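Aminofutalosine deaminase (Helicobacter pylori, PDB 7LKK) catalyses the hydrolytic deamination of aminofutalosine in the menaquinone pathway, and probably deaminates adenosine as well. Local coordinates at residues N77-F82 / A326-S331; H81-N86 / A135-L140; V155-L160 / K170-K175. All blocks are in the same frame, centred on the assembly; numbering follows the deposited sequence.

Contact 1: N77-F82 / A326-S331. With FE (Fe (III) ion), chain E; MCF ((8R)-3-(5-S-methyl-5-thio-beta-D-ribofuranosyl)-3,6,7,8-tetrahydroimidazo[4,5-d][1,3]diazepin-8-ol), chain J.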
loop_
_atom_site.group_PDB
_atom_site.type_symbol
_atom_site.label_atom_id
_atom_site.label_comp_id
_atom_site.label_asym_id
_atom_site.label_seq_id
_atom_site.Cartn_x
_atom_site.Cartn_y
_atom_site.Cartn_z
ATOM N N ASN A 77 4.256 3.683 17.777
ATOM C CA ASN A 77 4.728 2.590 16.928
ATOM C C ASN A 77 5.307 1.536 17.867
ATOM O O ASN A 77 6.462 1.636 18.288
ATOM C CB ASN A 77 5.755 3.085 15.913
ATOM C CG ASN A 77 6.109 2.032 14.877
ATOM O OD1 ASN A 77 5.510 0.957 14.839
ATOM N ND2 ASN A 77 7.086 2.336 14.031
ATOM N N ALA A 78 4.500 0.525 18.190
ATOM C CA ALA A 78 4.777 -0.357 19.318
ATOM C C ALA A 78 5.795 -1.449 19.022
ATOM O O ALA A 78 6.154 -2.188 19.946
ATOM C CB ALA A 78 3.477 -1.004 19.805
ATOM N N HIS A 79 6.262 -1.584 17.780
ATOM C CA HIS A 79 7.163 -2.682 17.433
ATOM C C HIS A 79 8.003 -2.280 16.229
ATOM O O HIS A 79 7.495 -2.235 15.104
ATOM C CB HIS A 79 6.376 -3.958 17.143
ATOM C CG HIS A 79 7.236 -5.169 16.949
ATOM N ND1 HIS A 79 7.719 -5.913 18.004
ATOM C CD2 HIS A 79 7.695 -5.767 15.824
ATOM C CE1 HIS A 79 8.439 -6.917 17.538
ATOM N NE2 HIS A 79 8.440 -6.851 16.219
ATOM N N THR A 80 9.284 -1.994 16.459
ATOM C CA THR A 80 10.216 -1.743 15.370
ATOM C C THR A 80 11.587 -2.280 15.760
ATOM O O THR A 80 11.887 -2.472 16.940
ATOM C CB THR A 80 10.299 -0.252 15.019
ATOM O OG1 THR A 80 11.115 -0.080 13.853
ATOM C CG2 THR A 80 10.899 0.531 16.172
ATOM N N HIS A 81 12.416 -2.520 14.746
ATOM C CA HIS A 81 13.793 -2.989 14.917
ATOM C C HIS A 81 14.727 -1.964 14.281
ATOM O O HIS A 81 15.046 -2.059 13.093
ATOM C CB HIS A 81 13.999 -4.373 14.292
ATOM C CG HIS A 81 13.078 -5.428 14.819
ATOM N ND1 HIS A 81 13.498 -6.423 15.675
ATOM C CD2 HIS A 81 11.763 -5.657 14.593
ATOM C CE1 HIS A 81 12.480 -7.214 15.961
ATOM N NE2 HIS A 81 11.415 -6.771 15.318
ATOM N N PHE A 82 15.162 -0.979 15.072
ATOM C CA PHE A 82 16.021 0.073 14.536
ATOM C C PHE A 82 17.372 -0.466 14.083
ATOM O O PHE A 82 17.962 0.063 13.135
ATOM C CB PHE A 82 16.222 1.174 15.577
ATOM C CG PHE A 82 15.073 2.137 15.672
ATOM C CD1 PHE A 82 14.813 3.031 14.647
ATOM C CD2 PHE A 82 14.261 2.157 16.792
ATOM C CE1 PHE A 82 13.759 3.920 14.734
ATOM C CE2 PHE A 82 13.206 3.046 16.887
ATOM C CZ PHE A 82 12.955 3.927 15.856
ATOM N N ALA A 326 1.892 -1.662 13.829
ATOM C CA ALA A 326 3.295 -1.284 13.914
ATOM C C ALA A 326 3.996 -1.561 12.590
ATOM O O ALA A 326 3.553 -2.382 11.783
ATOM C CB ALA A 326 4.013 -2.028 15.049
ATOM N N THR A 327 5.114 -0.863 12.383
ATOM C CA THR A 327 5.846 -0.925 11.122
ATOM C C THR A 327 6.793 -2.111 11.034
ATOM O O THR A 327 7.208 -2.464 9.924
ATOM C CB THR A 327 6.662 0.353 10.918
ATOM O OG1 THR A 327 7.608 0.493 11.989
ATOM C CG2 THR A 327 5.756 1.573 10.890
ATOM N N ASP A 328 7.154 -2.716 12.168
ATOM C CA ASP A 328 8.296 -3.624 12.240
ATOM C C ASP A 328 9.547 -2.855 11.831
ATOM O O ASP A 328 9.563 -1.620 11.878
ATOM C CB ASP A 328 8.087 -4.865 11.362
ATOM C CG ASP A 328 8.474 -6.154 12.066
ATOM O OD1 ASP A 328 9.168 -6.081 13.099
ATOM O OD2 ASP A 328 8.089 -7.240 11.582
ATOM N N GLY A 329 10.601 -3.559 11.433
ATOM C CA GLY A 329 11.815 -2.919 10.981
ATOM C C GLY A 329 11.943 -2.943 9.465
ATOM O O GLY A 329 11.181 -3.595 8.756
ATOM N N LEU A 330 12.939 -2.199 8.974
ATOM C CA LEU A 330 13.274 -2.249 7.556
ATOM C C LEU A 330 13.847 -3.600 7.148
ATOM O O LEU A 330 14.066 -3.828 5.955
ATOM C CB LEU A 330 14.256 -1.131 7.203
ATOM C CG LEU A 330 13.670 0.284 7.233
ATOM C CD1 LEU A 330 14.729 1.328 6.905
ATOM C CD2 LEU A 330 12.490 0.397 6.276
ATOM N N SER A 331 14.111 -4.487 8.111
ATOM C CA SER A 331 14.419 -5.875 7.792
ATOM C C SER A 331 13.235 -6.594 7.161
ATOM O O SER A 331 13.423 -7.644 6.536
ATOM C CB SER A 331 14.864 -6.616 9.055
ATOM O OG SER A 331 14.135 -6.173 10.188
HETATM FE FE FE E . 9.775 -7.863 15.005
HETATM O O8 MCF J . 9.600 -9.357 13.746
HETATM C C8 MCF J . 10.274 -9.352 12.514
HETATM C C7 MCF J . 10.090 -10.652 11.738
HETATM N N6 MCF J . 9.956 -11.771 12.637
HETATM C C5 MCF J . 10.920 -11.951 13.699
HETATM N N4 MCF J . 12.053 -11.078 13.985
HETATM C C10 MCF J . 12.599 -9.852 13.351
HETATM C C9 MCF J . 11.769 -8.995 12.654
HETATM N N1 MCF J . 12.512 -7.993 12.208
HETATM C C2 MCF J . 13.771 -8.164 12.604
HETATM N N3 MCF J . 13.816 -9.297 13.312
HETATM C C1S MCF J . 15.078 -9.829 13.913
HETATM C C2S MCF J . 14.907 -10.372 15.351
HETATM O O2S MCF J . 14.993 -9.360 16.261
HETATM O O4S MCF J . 15.486 -10.842 13.245
HETATM C C4S MCF J . 16.354 -11.738 14.278
HETATM C C3S MCF J . 16.099 -11.312 15.482
HETATM O O3S MCF J . 17.291 -10.551 16.006
HETATM C C5S MCF J . 15.957 -13.197 14.135
HETATM S S5S MCF J . 17.378 -14.257 14.528
HETATM C C6S MCF J . 16.785 -15.928 14.918
HETATM O O HOH W 1 14.856 -0.937 10.941
#
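H79 and H81 meet D328 where the first and eighth strands of a TIM barrel come together, and the three side chains share one iron. This is the metal site of the amidohydrolase family: the HxH motif H79-T80-H81 lies toward the C-terminal side of strand 69-80, and the aspartate follows strand 323-325. H79 can be traced outward from its base. Its CB rests against A326 CB at 3.7 Å, and with CG turned opposite the backbone N (chi1 -173°) the ring runs alongside the D328 side chain, its plane 51° from the carboxylate. Ring atom CD2 passes 3.1 Å from D328 OD1, and NE2 ends on the iron at 2.1 Å. H81 lies beside the same carboxylate and gives its own NE2 to the metal, while D328 OD1 stands farther off, 2.7 Å from the iron. H221 and the inhibitor atom O8 are further ligands, and D328 OD2 is held by S302.

A second layer fixes the aspartate's backbone. The N77 amide faces T327 twice: OD1 takes the backbone N-H of T327 (3.1 Å), and ND2 reaches T327 OG1 at 2.8 Å, almost straight and in the amide plane. The same hydroxyl donates a hydrogen bond to D328 O, so a chain of hydrogen bonds links N77 to the metal-binding residue. T80 completes the grip on the same carbonyl. T327 OG1 approaches D328 O on an in-plane lone pair, whereas T80 OG1, 2.9 Å from D328 O, stands 52° above the carbonyl plane.

Contact 2: H81-N86 / A135-L140. With FE (Fe (III) ion), chain E; MCF ((8R)-3-(5-S-methyl-5-thio-beta-D-ribofuranosyl)-3,6,7,8-tetrahydroimidazo[4,5-d][1,3]diazepin-8-ol), chain J; EDO (1,2-ethanediol), chain F.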
loop_
_atom_site.group_PDB
_atom_site.type_symbol
_atom_site.label_atom_id
_atom_site.label_comp_id
_atom_site.label_asym_id
_atom_site.label_seq_id
_atom_site.Cartn_x
_atom_site.Cartn_y
_atom_site.Cartn_z
ATOM N N HIS A 81 12.416 -2.520 14.746
ATOM C CA HIS A 81 13.793 -2.989 14.917
ATOM C C HIS A 81 14.727 -1.964 14.281
ATOM O O HIS A 81 15.046 -2.059 13.093
ATOM C CB HIS A 81 13.999 -4.373 14.292
ATOM C CG HIS A 81 13.078 -5.428 14.819
ATOM N ND1 HIS A 81 13.498 -6.423 15.675
ATOM C CD2 HIS A 81 11.763 -5.657 14.593
ATOM C CE1 HIS A 81 12.480 -7.214 15.961
ATOM N NE2 HIS A 81 11.415 -6.771 15.318
ATOM N N PHE A 82 15.162 -0.979 15.072
ATOM C CA PHE A 82 16.021 0.073 14.536
ATOM C C PHE A 82 17.372 -0.466 14.083
ATOM O O PHE A 82 17.962 0.063 13.135
ATOM C CB PHE A 82 16.222 1.174 15.577
ATOM C CG PHE A 82 15.073 2.137 15.672
ATOM C CD1 PHE A 82 14.813 3.031 14.647
ATOM C CD2 PHE A 82 14.261 2.157 16.792
ATOM C CE1 PHE A 82 13.759 3.920 14.734
ATOM C CE2 PHE A 82 13.206 3.046 16.887
ATOM C CZ PHE A 82 12.955 3.927 15.856
ATOM N N GLU A 83 17.878 -1.512 14.742
ATOM C CA GLU A 83 19.205 -2.026 14.421
ATOM C C GLU A 83 19.305 -2.554 12.993
ATOM O O GLU A 83 20.410 -2.614 12.445
ATOM C CB GLU A 83 19.597 -3.122 15.414
ATOM C CG GLU A 83 19.751 -2.636 16.850
ATOM C CD GLU A 83 19.951 -3.773 17.838
ATOM O OE1 GLU A 83 19.214 -4.778 17.753
ATOM O OE2 GLU A 83 20.845 -3.660 18.703
ATOM N N PHE A 84 18.184 -2.929 12.375
ATOM C CA PHE A 84 18.171 -3.436 11.009
ATOM C C PHE A 84 17.855 -2.353 9.981
ATOM O O PHE A 84 17.403 -2.671 8.876
ATOM C CB PHE A 84 17.164 -4.578 10.879
ATOM C CG PHE A 84 17.583 -5.844 11.568
ATOM C CD1 PHE A 84 18.385 -6.769 10.918
ATOM C CD2 PHE A 84 17.164 -6.116 12.860
ATOM C CE1 PHE A 84 18.768 -7.938 11.547
ATOM C CE2 PHE A 84 17.545 -7.283 13.495
ATOM C CZ PHE A 84 18.348 -8.195 12.836
ATOM N N SER A 85 18.085 -1.081 10.317
ATOM C CA SER A 85 17.657 0.015 9.455
ATOM C C SER A 85 18.456 0.121 8.161
ATOM O O SER A 85 18.015 0.820 7.242
ATOM C CB SER A 85 17.733 1.338 10.219
ATOM O OG SER A 85 16.750 1.396 11.237
ATOM N N ASN A 86 19.608 -0.546 8.060
ATOM C CA ASN A 86 20.386 -0.505 6.826
ATOM C C ASN A 86 19.724 -1.272 5.690
ATOM O O ASN A 86 20.048 -1.026 4.522
ATOM C CB ASN A 86 21.786 -1.075 7.059
ATOM C CG ASN A 86 22.785 -0.025 7.492
ATOM O OD1 ASN A 86 22.632 1.158 7.189
ATOM N ND2 ASN A 86 23.826 -0.455 8.198
ATOM N N ALA A 135 10.865 -0.212 20.765
ATOM C CA ALA A 135 12.056 -0.580 20.008
ATOM C C ALA A 135 12.590 -1.924 20.488
ATOM O O ALA A 135 13.027 -2.051 21.637
ATOM C CB ALA A 135 13.129 0.501 20.140
ATOM N N ILE A 136 12.564 -2.918 19.605
ATOM C CA ILE A 136 13.176 -4.210 19.892
ATOM C C ILE A 136 14.671 -4.113 19.627
ATOM O O ILE A 136 15.096 -3.678 18.550
ATOM C CB ILE A 136 12.533 -5.321 19.048
ATOM C CG1 ILE A 136 11.020 -5.360 19.273
ATOM C CG2 ILE A 136 13.166 -6.667 19.375
ATOM C CD1 ILE A 136 10.597 -6.177 20.477
ATOM N N SER A 137 15.475 -4.527 20.603
ATOM C CA SER A 137 16.918 -4.358 20.526
ATOM C C SER A 137 17.613 -5.620 21.011
ATOM O O SER A 137 17.263 -6.157 22.067
ATOM C CB SER A 137 17.373 -3.157 21.361
ATOM O OG SER A 137 18.760 -2.928 21.204
ATOM N N ASN A 138 18.596 -6.082 20.239
ATOM C CA ASN A 138 19.428 -7.216 20.624
ATOM C C ASN A 138 20.773 -6.807 21.204
ATOM O O ASN A 138 21.362 -7.576 21.972
ATOM C CB ASN A 138 19.669 -8.131 19.417
ATOM C CG ASN A 138 18.386 -8.712 18.860
ATOM O OD1 ASN A 138 18.077 -8.546 17.682
ATOM N ND2 ASN A 138 17.631 -9.398 19.709
ATOM N N HIS A 139 21.276 -5.620 20.856
ATOM C CA HIS A 139 22.604 -5.192 21.273
ATOM C C HIS A 139 22.656 -3.758 21.785
ATOM O O HIS A 139 23.747 -3.283 22.121
ATOM C CB HIS A 139 23.604 -5.347 20.115
ATOM C CG HIS A 139 23.620 -6.714 19.503
ATOM N ND1 HIS A 139 24.098 -7.823 20.168
ATOM C CD2 HIS A 139 23.221 -7.150 18.285
ATOM C CE1 HIS A 139 23.991 -8.882 19.387
ATOM N NE2 HIS A 139 23.461 -8.502 18.238
ATOM N N LEU A 140 21.523 -3.053 21.829
ATOM C CA LEU A 140 21.438 -1.682 22.346
ATOM C C LEU A 140 22.237 -0.689 21.503
ATOM O O LEU A 140 22.670 0.353 22.003
ATOM C CB LEU A 140 21.881 -1.610 23.812
ATOM C CG LEU A 140 21.220 -2.587 24.787
ATOM C CD1 LEU A 140 21.707 -2.336 26.206
ATOM C CD2 LEU A 140 19.704 -2.489 24.710
HETATM FE FE FE E . 9.775 -7.863 15.005
HETATM O O8 MCF J . 9.600 -9.357 13.746
HETATM C C8 MCF J . 10.274 -9.352 12.514
HETATM C C7 MCF J . 10.090 -10.652 11.738
HETATM N N6 MCF J . 9.956 -11.771 12.637
HETATM C C5 MCF J . 10.920 -11.951 13.699
HETATM N N4 MCF J . 12.053 -11.078 13.985
HETATM C C10 MCF J . 12.599 -9.852 13.351
HETATM C C9 MCF J . 11.769 -8.995 12.654
HETATM N N1 MCF J . 12.512 -7.993 12.208
HETATM C C2 MCF J . 13.771 -8.164 12.604
HETATM N N3 MCF J . 13.816 -9.297 13.312
HETATM C C1S MCF J . 15.078 -9.829 13.913
HETATM C C2S MCF J . 14.907 -10.372 15.351
HETATM O O2S MCF J . 14.993 -9.360 16.261
HETATM O O4S MCF J . 15.486 -10.842 13.245
HETATM C C4S MCF J . 16.354 -11.738 14.278
HETATM C C3S MCF J . 16.099 -11.312 15.482
HETATM O O3S MCF J . 17.291 -10.551 16.006
HETATM C C5S MCF J . 15.957 -13.197 14.135
HETATM S S5S MCF J . 17.378 -14.257 14.528
HETATM C C6S MCF J . 16.785 -15.928 14.918
HETATM C C1 EDO F . 21.240 -9.709 15.467
HETATM O O1 EDO F . 20.254 -8.672 15.406
HETATM C C2 EDO F . 20.605 -11.002 15.965
HETATM O O2 EDO F . 19.857 -11.614 14.908
HETATM O O HOH W 2 14.838 -1.045 17.749
HETATM O O HOH W 3 16.756 -3.841 16.800
#
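E83 reaches across to the chain just beyond strand 130-137, and its carboxylate receives two consecutive backbone N-H groups. N138 N meets E83 OE1 at 2.9 Å in a nearly straight bond (176°), on the syn side though somewhat out of the carboxylate plane; H139 N meets E83 OE2, also at 2.9 Å, on its syn lone pair. With one bond to each oxygen, rotation of the carboxylate about its last torsion is restrained. The turn it holds is also tied internally: S137 OG accepts from L140 N, an ST motif, and is bonded in addition to E142.

Water supplies a second link. One molecule lies between F82 N (2.7 Å) and I136 O (2.8 Å), spanning a gap that the two backbones do not close directly.

Apolar and CH-pi contacts make up the next group. I136 covers one face of the H81 imidazole, its CB 3.9 Å from the ring centroid in a CH-pi contact, while inhibitor atom N1 sits over the centre of the opposite face. The metal-binding ring is therefore held flat between strand and ligand. A135 CB lies at the edge of the F82 ring, 3.9 Å from F82 CD2.

Ligand contacts are the last kind. F84 CE2 comes within 3.6 Å of C1S of the inhibitor, and N138 OD1 accepts a 2.7 Å hydrogen bond from sugar hydroxyl O3S, while N138 ND2 is bound to E158. Loops following two adjacent barrel strands, one pinned to the other beside the metal, form here a wall of the nucleoside pocket in an amidohydrolase TIM barrel.

Contact 3: V155-L160 / K170-K175. With MCF ((8R)-3-(5-S-methyl-5-thio-beta-D-ribofuranosyl)-3,6,7,8-tetrahydroimidazo[4,5-d][1,3]diazepin-8-ol), chain J.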
loop_
_atom_site.group_PDB
_atom_site.type_symbol
_atom_site.label_atom_id
_atom_site.label_comp_id
_atom_site.label_asym_id
_atom_site.label_seq_id
_atom_site.Cartn_x
_atom_site.Cartn_y
_atom_site.Cartn_z
ATOM N N VAL A 155 12.423 0.414 25.199
ATOM C CA VAL A 155 13.394 -0.456 24.543
ATOM C C VAL A 155 13.243 -1.858 25.120
ATOM O O VAL A 155 13.496 -2.085 26.308
ATOM C CB VAL A 155 14.826 0.066 24.704
ATOM C CG1 VAL A 155 15.822 -0.978 24.223
ATOM C CG2 VAL A 155 15.000 1.361 23.929
ATOM N N PHE A 156 12.817 -2.794 24.277
ATOM C CA PHE A 156 12.693 -4.202 24.642
ATOM C C PHE A 156 14.009 -4.888 24.299
ATOM O O PHE A 156 14.294 -5.155 23.129
ATOM C CB PHE A 156 11.535 -4.861 23.896
ATOM C CG PHE A 156 10.178 -4.312 24.244
ATOM C CD1 PHE A 156 9.700 -3.164 23.630
ATOM C CD2 PHE A 156 9.365 -4.965 25.154
ATOM C CE1 PHE A 156 8.447 -2.666 23.939
ATOM C CE2 PHE A 156 8.111 -4.470 25.470
ATOM C CZ PHE A 156 7.651 -3.320 24.858
ATOM N N LEU A 157 14.822 -5.170 25.314
ATOM C CA LEU A 157 16.017 -5.981 25.107
ATOM C C LEU A 157 15.585 -7.413 24.828
ATOM O O LEU A 157 15.032 -8.084 25.705
ATOM C CB LEU A 157 16.938 -5.915 26.322
ATOM C CG LEU A 157 18.242 -6.705 26.170
ATOM C CD1 LEU A 157 19.059 -6.182 24.997
ATOM C CD2 LEU A 157 19.058 -6.678 27.452
ATOM N N GLU A 158 15.838 -7.884 23.611
ATOM C CA GLU A 158 15.287 -9.138 23.121
ATOM C C GLU A 158 16.305 -10.259 23.271
ATOM O O GLU A 158 17.447 -10.134 22.815
ATOM C CB GLU A 158 14.867 -9.006 21.658
ATOM C CG GLU A 158 14.417 -10.302 21.025
ATOM C CD GLU A 158 14.046 -10.125 19.568
ATOM O OE1 GLU A 158 14.960 -9.909 18.747
ATOM O OE2 GLU A 158 12.840 -10.194 19.248
ATOM N N PHE A 159 15.881 -11.356 23.890
ATOM C CA PHE A 159 16.759 -12.489 24.137
ATOM C C PHE A 159 16.646 -13.506 23.009
ATOM O O PHE A 159 15.541 -13.840 22.569
ATOM C CB PHE A 159 16.427 -13.147 25.477
ATOM C CG PHE A 159 17.299 -14.320 25.798
ATOM C CD1 PHE A 159 18.551 -14.131 26.354
ATOM C CD2 PHE A 159 16.876 -15.610 25.530
ATOM C CE1 PHE A 159 19.364 -15.206 26.644
ATOM C CE2 PHE A 159 17.685 -16.690 25.814
ATOM C CZ PHE A 159 18.929 -16.485 26.373
ATOM N N LEU A 160 17.795 -13.994 22.548
ATOM C CA LEU A 160 17.890 -15.069 21.571
ATOM C C LEU A 160 18.724 -16.197 22.163
ATOM O O LEU A 160 19.761 -15.944 22.781
ATOM C CB LEU A 160 18.537 -14.588 20.261
ATOM C CG LEU A 160 17.736 -13.820 19.203
ATOM C CD1 LEU A 160 16.784 -14.759 18.483
ATOM C CD2 LEU A 160 16.994 -12.625 19.775
ATOM N N LYS A 170 23.613 -14.802 32.296
ATOM C CA LYS A 170 24.255 -13.775 33.110
ATOM C C LYS A 170 24.721 -12.601 32.259
ATOM O O LYS A 170 24.610 -11.442 32.679
ATOM C CB LYS A 170 25.424 -14.379 33.886
ATOM C CG LYS A 170 25.003 -15.357 34.977
ATOM C CD LYS A 170 24.196 -14.665 36.068
ATOM C CE LYS A 170 25.004 -13.567 36.741
ATOM N NZ LYS A 170 24.477 -13.235 38.095
ATOM N N ALA A 171 25.257 -12.881 31.067
ATOM C CA ALA A 171 25.617 -11.800 30.157
ATOM C C ALA A 171 24.377 -11.033 29.708
ATOM O O ALA A 171 24.428 -9.813 29.535
ATOM C CB ALA A 171 26.391 -12.350 28.953
ATOM N N PHE A 172 23.254 -11.731 29.526
ATOM C CA PHE A 172 22.008 -11.056 29.182
ATOM C C PHE A 172 21.479 -10.259 30.374
ATOM O O PHE A 172 21.026 -9.123 30.207
ATOM C CB PHE A 172 20.971 -12.061 28.659
ATOM C CG PHE A 172 19.677 -11.416 28.211
ATOM C CD1 PHE A 172 19.551 -10.856 26.944
ATOM C CD2 PHE A 172 18.600 -11.339 29.076
ATOM C CE1 PHE A 172 18.363 -10.243 26.556
ATOM C CE2 PHE A 172 17.420 -10.733 28.696
ATOM C CZ PHE A 172 17.299 -10.182 27.440
ATOM N N GLU A 173 21.526 -10.832 31.590
ATOM C CA GLU A 173 21.156 -10.040 32.762
ATOM C C GLU A 173 22.006 -8.790 32.886
ATOM O O GLU A 173 21.541 -7.734 33.348
ATOM C CB GLU A 173 21.437 -10.803 34.064
ATOM C CG GLU A 173 20.395 -11.628 34.964
ATOM C CD GLU A 173 21.121 -12.847 35.580
ATOM O OE1 GLU A 173 20.563 -13.533 36.476
ATOM O OE2 GLU A 173 22.151 -13.219 35.063
ATOM N N ALA A 174 23.264 -8.905 32.497
ATOM C CA ALA A 174 24.166 -7.773 32.629
ATOM C C ALA A 174 23.889 -6.721 31.571
ATOM O O ALA A 174 24.003 -5.516 31.834
ATOM C CB ALA A 174 25.622 -8.239 32.570
ATOM N N LYS A 175 23.515 -7.153 30.369
ATOM C CA LYS A 175 23.152 -6.187 29.336
ATOM C C LYS A 175 21.886 -5.424 29.715
ATOM O O LYS A 175 21.771 -4.221 29.446
ATOM C CB LYS A 175 22.980 -6.892 27.988
ATOM C CG LYS A 175 23.192 -5.993 26.787
ATOM C CD LYS A 175 24.661 -5.639 26.618
ATOM C CE LYS A 175 24.871 -4.658 25.473
ATOM N NZ LYS A 175 25.009 -5.340 24.156
HETATM O O8 MCF J . 9.600 -9.357 13.746
HETATM C C8 MCF J . 10.274 -9.352 12.514
HETATM C C7 MCF J . 10.090 -10.652 11.738
HETATM N N6 MCF J . 9.956 -11.771 12.637
HETATM C C5 MCF J . 10.920 -11.951 13.699
HETATM N N4 MCF J . 12.053 -11.078 13.985
HETATM C C10 MCF J . 12.599 -9.852 13.351
HETATM C C9 MCF J . 11.769 -8.995 12.654
HETATM N N1 MCF J . 12.512 -7.993 12.208
HETATM C C2 MCF J . 13.771 -8.164 12.604
HETATM N N3 MCF J . 13.816 -9.297 13.312
HETATM C C1S MCF J . 15.078 -9.829 13.913
HETATM C C2S MCF J . 14.907 -10.372 15.351
HETATM O O2S MCF J . 14.993 -9.360 16.261
HETATM O O4S MCF J . 15.486 -10.842 13.245
HETATM C C4S MCF J . 16.354 -11.738 14.278
HETATM C C3S MCF J . 16.099 -11.312 15.482
HETATM O O3S MCF J . 17.291 -10.551 16.006
HETATM C C5S MCF J . 15.957 -13.197 14.135
HETATM S S5S MCF J . 17.378 -14.257 14.528
HETATM C C6S MCF J . 16.785 -15.928 14.918
#
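F172 of helix 166-180 and the pair L157 and F159 of strand 152-159 all carry CG opposite their backbone N (chi1 -177° for F172); each leaves its backbone facing the other segment, and this torsion carries the group outward from there. The F172 ring is caught between the two strand side chains. Over one face lies F159: its CB is 3.9 Å from the F172 centroid, and its ring presents an edge, with F159 CD1 3.5 Å from F172 CD1. The pair is T-shaped, centroids 4.9 Å apart and planes at 82°. On the other face L157 CD2 makes an off-centre CH-pi contact, and L157 CG touches F172 CE1 at 3.6 Å.

One turn further along the helix, K175 CB lies 4.0 Å from L157 CD2, but the lysine chain bends away and its NZ bonds to H139 O. V207 of helix 201-213 touches both phenylalanines and extends the apolar layer.

Between the two inward-facing residues, E158 points the other way, into the barrel, where its OE1 accepts a 2.5 Å hydrogen bond from sugar hydroxyl O2S of the inhibitor. Alternation along the strand thus separates helix packing from ligand binding. The axes of strand 155-159 and helix 170-175 approach to 10.0 Å and run antiparallel at 172°, as expected for the strand and the returning helix of a beta-alpha-beta unit in a TIM barrel.

Overall arrangement
The three contacts follow the wall of one amidohydrolase barrel. Contact 1 joins the first strand to the chain after the eighth; contact 2 starts from the same stretch and closes before contact 3 opens, and contact 3 lies between the two ends of contact 1. Contacts 1 and 2 share H81 and F82, their centres about 9 Å apart; the centre of contact 3 is about 13 Å from that of contact 2 and about 19 Å from that of contact 1. Neighbouring parallel strands 69-80, 130-137 and 152-159 connect them through probable backbone hydrogen bonds. All three reach the inhibitor, leading from the iron centre past the sugar to the outer helical layer.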